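Local atomic coordinates of glutamine amidotransferase domain-containing protein (Thermotoga maritima, PDB entry 1O1Y), a protein that probably acts as a glutamine amidotransferase of the GATase1 family, releasing ammonia from glutamine for transfer to an acceptor substrate that is not established. Residues A[33-38]-A[224-229]. Residues are numbered along the deposited sequence; the frame is centred on the assembly and turned at random.
Sequences FREKNW and VLKGLL. With SO4 (sulfate ion), chain G.
Glu35 and Lys226 meet from opposite directions and form a salt bridge at the protein surface, tying helix 28-35 of the flavodoxin-like fold to the long C-terminal helix 211-237. The bond is a hydrogen bond as well: Lys226 NZ donates to the syn lone pair of Glu35 OE2 over 2.9 Å. Lys226 CE comes next, 3.6 Å from Glu35 OE2, a looser contact behind the ammonium group. Lysine suits this place because its four methylenes can run over the neighbouring helix while the ammonium group reaches the carboxylate. Its CG lies anti to the backbone N (chi1 -168°) and the rest of the chain is extended, which brings the ammonium group to the carboxylate; its side chain also touches Met28 and Ile32. With alanine in its place, Glu35 OE2 would probably lose its positive mate, and the contact with Met28 and Ile32 would be given up. The other carboxylate oxygen, Glu35 OE1, pairs with Arg230, one helical turn beyond Lys226, so the glutamate is gripped at both oxygens. Lys36 adds a further bridge to Glu234 on the same helix. Behind Glu35, helix 28-35 ends in a Schellman motif: Trp38 N bonds to Phe33 O at 2.8 Å and Asn37 N to Arg34 O at 3.1 Å. Asparagine tolerates the positive phi (49°) required there, and Asn37 ND2 donates almost straight to O2 of a sulfate ion, probably from the crystallisation liquor, 3.0 Å away.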
loop_
_atom_site.group_PDB
_atom_site.type_symbol
_atom_site.label_atom_id
_atom_site.label_comp_id
_atom_site.label_asym_id
_atom_site.label_seq_id
_atom_site.Cartn_x
_atom_site.Cartn_y
_atom_site.Cartn_z
ATOM N N PHE A 33 -3.076 12.739 7.461
ATOM C CA PHE A 33 -4.505 13.055 7.354
ATOM C C PHE A 33 -4.874 13.967 8.474
ATOM O O PHE A 33 -5.616 14.939 8.294
ATOM C CB PHE A 33 -5.355 11.775 7.416
ATOM C CG PHE A 33 -5.166 10.819 6.283
ATOM C CD1 PHE A 33 -4.406 11.107 5.140
ATOM C CD2 PHE A 33 -5.790 9.569 6.366
ATOM C CE1 PHE A 33 -4.232 10.156 4.128
ATOM C CE2 PHE A 33 -5.632 8.631 5.340
ATOM C CZ PHE A 33 -4.870 8.914 4.221
ATOM N N ARG A 34 -4.359 13.687 9.675
ATOM C CA ARG A 34 -4.657 14.555 10.787
ATOM C C ARG A 34 -4.105 15.995 10.604
ATOM O O ARG A 34 -4.784 16.960 10.937
ATOM C CB ARG A 34 -4.165 13.950 12.124
ATOM C CG ARG A 34 -5.088 12.834 12.604
ATOM C CD ARG A 34 -4.661 12.183 13.941
ATOM N NE ARG A 34 -5.339 10.883 14.175
ATOM C CZ ARG A 34 -6.616 10.748 14.574
ATOM N NH1 ARG A 34 -7.389 11.814 14.780
ATOM N NH2 ARG A 34 -7.128 9.539 14.776
ATOM N N GLU A 35 -2.881 16.088 10.118
ATOM C CA GLU A 35 -2.204 17.369 9.840
ATOM C C GLU A 35 -3.048 18.212 8.898
ATOM O O GLU A 35 -3.146 19.413 9.079
ATOM C CB GLU A 35 -0.833 17.087 9.240
ATOM C CG GLU A 35 0.145 16.686 10.345
ATOM C CD GLU A 35 1.403 15.956 9.884
ATOM O OE1 GLU A 35 1.788 16.120 8.708
ATOM O OE2 GLU A 35 2.024 15.234 10.742
ATOM N N LYS A 36 -3.694 17.558 7.937
ATOM C CA LYS A 36 -4.493 18.253 6.912
ATOM C C LYS A 36 -5.974 18.293 7.218
ATOM O O LYS A 36 -6.764 18.794 6.403
ATOM C CB LYS A 36 -4.295 17.578 5.597
ATOM C CG LYS A 36 -2.881 17.623 5.073
ATOM C CD LYS A 36 -2.869 17.001 3.688
ATOM C CE LYS A 36 -1.484 16.787 3.098
ATOM N NZ LYS A 36 -0.650 18.029 3.002
ATOM N N ASN A 37 -6.364 17.855 8.421
ATOM C CA ASN A 37 -7.796 17.717 8.789
ATOM C C ASN A 37 -8.587 16.951 7.701
ATOM O O ASN A 37 -9.754 17.243 7.459
ATOM C CB ASN A 37 -8.474 19.039 9.049
ATOM C CG ASN A 37 -8.069 19.646 10.382
ATOM O OD1 ASN A 37 -7.082 20.390 10.474
ATOM N ND2 ASN A 37 -8.828 19.340 11.421
ATOM N N TRP A 38 -7.952 15.988 7.072
ATOM C CA TRP A 38 -8.703 15.045 6.255
ATOM C C TRP A 38 -9.469 14.045 7.148
ATOM O O TRP A 38 -8.897 13.461 8.048
ATOM C CB TRP A 38 -7.796 14.287 5.334
ATOM C CG TRP A 38 -7.177 15.098 4.273
ATOM C CD1 TRP A 38 -7.400 16.411 4.006
ATOM C CD2 TRP A 38 -6.315 14.619 3.236
ATOM N NE1 TRP A 38 -6.677 16.800 2.907
ATOM C CE2 TRP A 38 -6.010 15.728 2.402
ATOM C CE3 TRP A 38 -5.738 13.378 2.934
ATOM C CZ2 TRP A 38 -5.166 15.635 1.295
ATOM C CZ3 TRP A 38 -4.901 13.282 1.825
ATOM C CH2 TRP A 38 -4.623 14.419 1.017
ATOM N N VAL A 224 12.209 11.753 5.070
ATOM C CA VAL A 224 12.194 11.757 3.616
ATOM C C VAL A 224 10.955 11.024 3.112
ATOM O O VAL A 224 10.261 11.541 2.242
ATOM C CB VAL A 224 13.449 11.127 3.007
ATOM C CG1 VAL A 224 13.312 10.877 1.522
ATOM C CG2 VAL A 224 14.633 12.015 3.233
ATOM N N LEU A 225 10.664 9.863 3.699
ATOM C CA LEU A 225 9.534 9.076 3.244
ATOM C C LEU A 225 8.217 9.819 3.520
ATOM O O LEU A 225 7.341 9.825 2.667
ATOM C CB LEU A 225 9.549 7.711 3.857
ATOM C CG LEU A 225 10.614 6.763 3.280
ATOM C CD1 LEU A 225 10.544 5.453 4.004
ATOM C CD2 LEU A 225 10.467 6.592 1.802
ATOM N N LYS A 226 8.087 10.447 4.681
ATOM C CA LYS A 226 6.870 11.182 4.988
ATOM C C LYS A 226 6.637 12.318 3.999
ATOM O O LYS A 226 5.494 12.573 3.598
ATOM C CB LYS A 226 6.877 11.734 6.402
ATOM C CG LYS A 226 5.528 12.237 6.839
ATOM C CD LYS A 226 5.589 12.714 8.262
ATOM C CE LYS A 226 4.243 13.099 8.788
ATOM N NZ LYS A 226 4.347 13.585 10.198
ATOM N N GLY A 227 7.696 13.019 3.631
ATOM C CA GLY A 227 7.592 14.094 2.677
ATOM C C GLY A 227 7.117 13.607 1.304
ATOM O O GLY A 227 6.263 14.255 0.664
ATOM N N LEU A 228 7.655 12.487 0.842
ATOM C CA LEU A 228 7.233 11.898 -0.435
ATOM C C LEU A 228 5.768 11.407 -0.401
ATOM O O LEU A 228 5.003 11.613 -1.338
ATOM C CB LEU A 228 8.155 10.766 -0.811
ATOM C CG LEU A 228 9.610 11.162 -1.123
ATOM C CD1 LEU A 228 10.462 9.920 -1.326
ATOM C CD2 LEU A 228 9.673 12.034 -2.303
ATOM N N LEU A 229 5.404 10.811 0.707
ATOM C CA LEU A 229 4.062 10.303 0.936
ATOM C C LEU A 229 3.054 11.486 0.904
ATOM O O LEU A 229 1.984 11.384 0.282
ATOM C CB LEU A 229 4.045 9.556 2.257
ATOM C CG LEU A 229 2.726 8.912 2.709
ATOM C CD1 LEU A 229 2.070 8.043 1.633
ATOM C CD2 LEU A 229 2.950 8.111 4.022
HETATM S S SO4 G . -7.969 19.179 14.969
HETATM O O1 SO4 G . -6.526 18.999 15.081
HETATM O O2 SO4 G . -8.292 20.363 14.168
HETATM O O3 SO4 G . -8.542 19.353 16.296
HETATM O O4 SO4 G . -8.506 18.000 14.313
#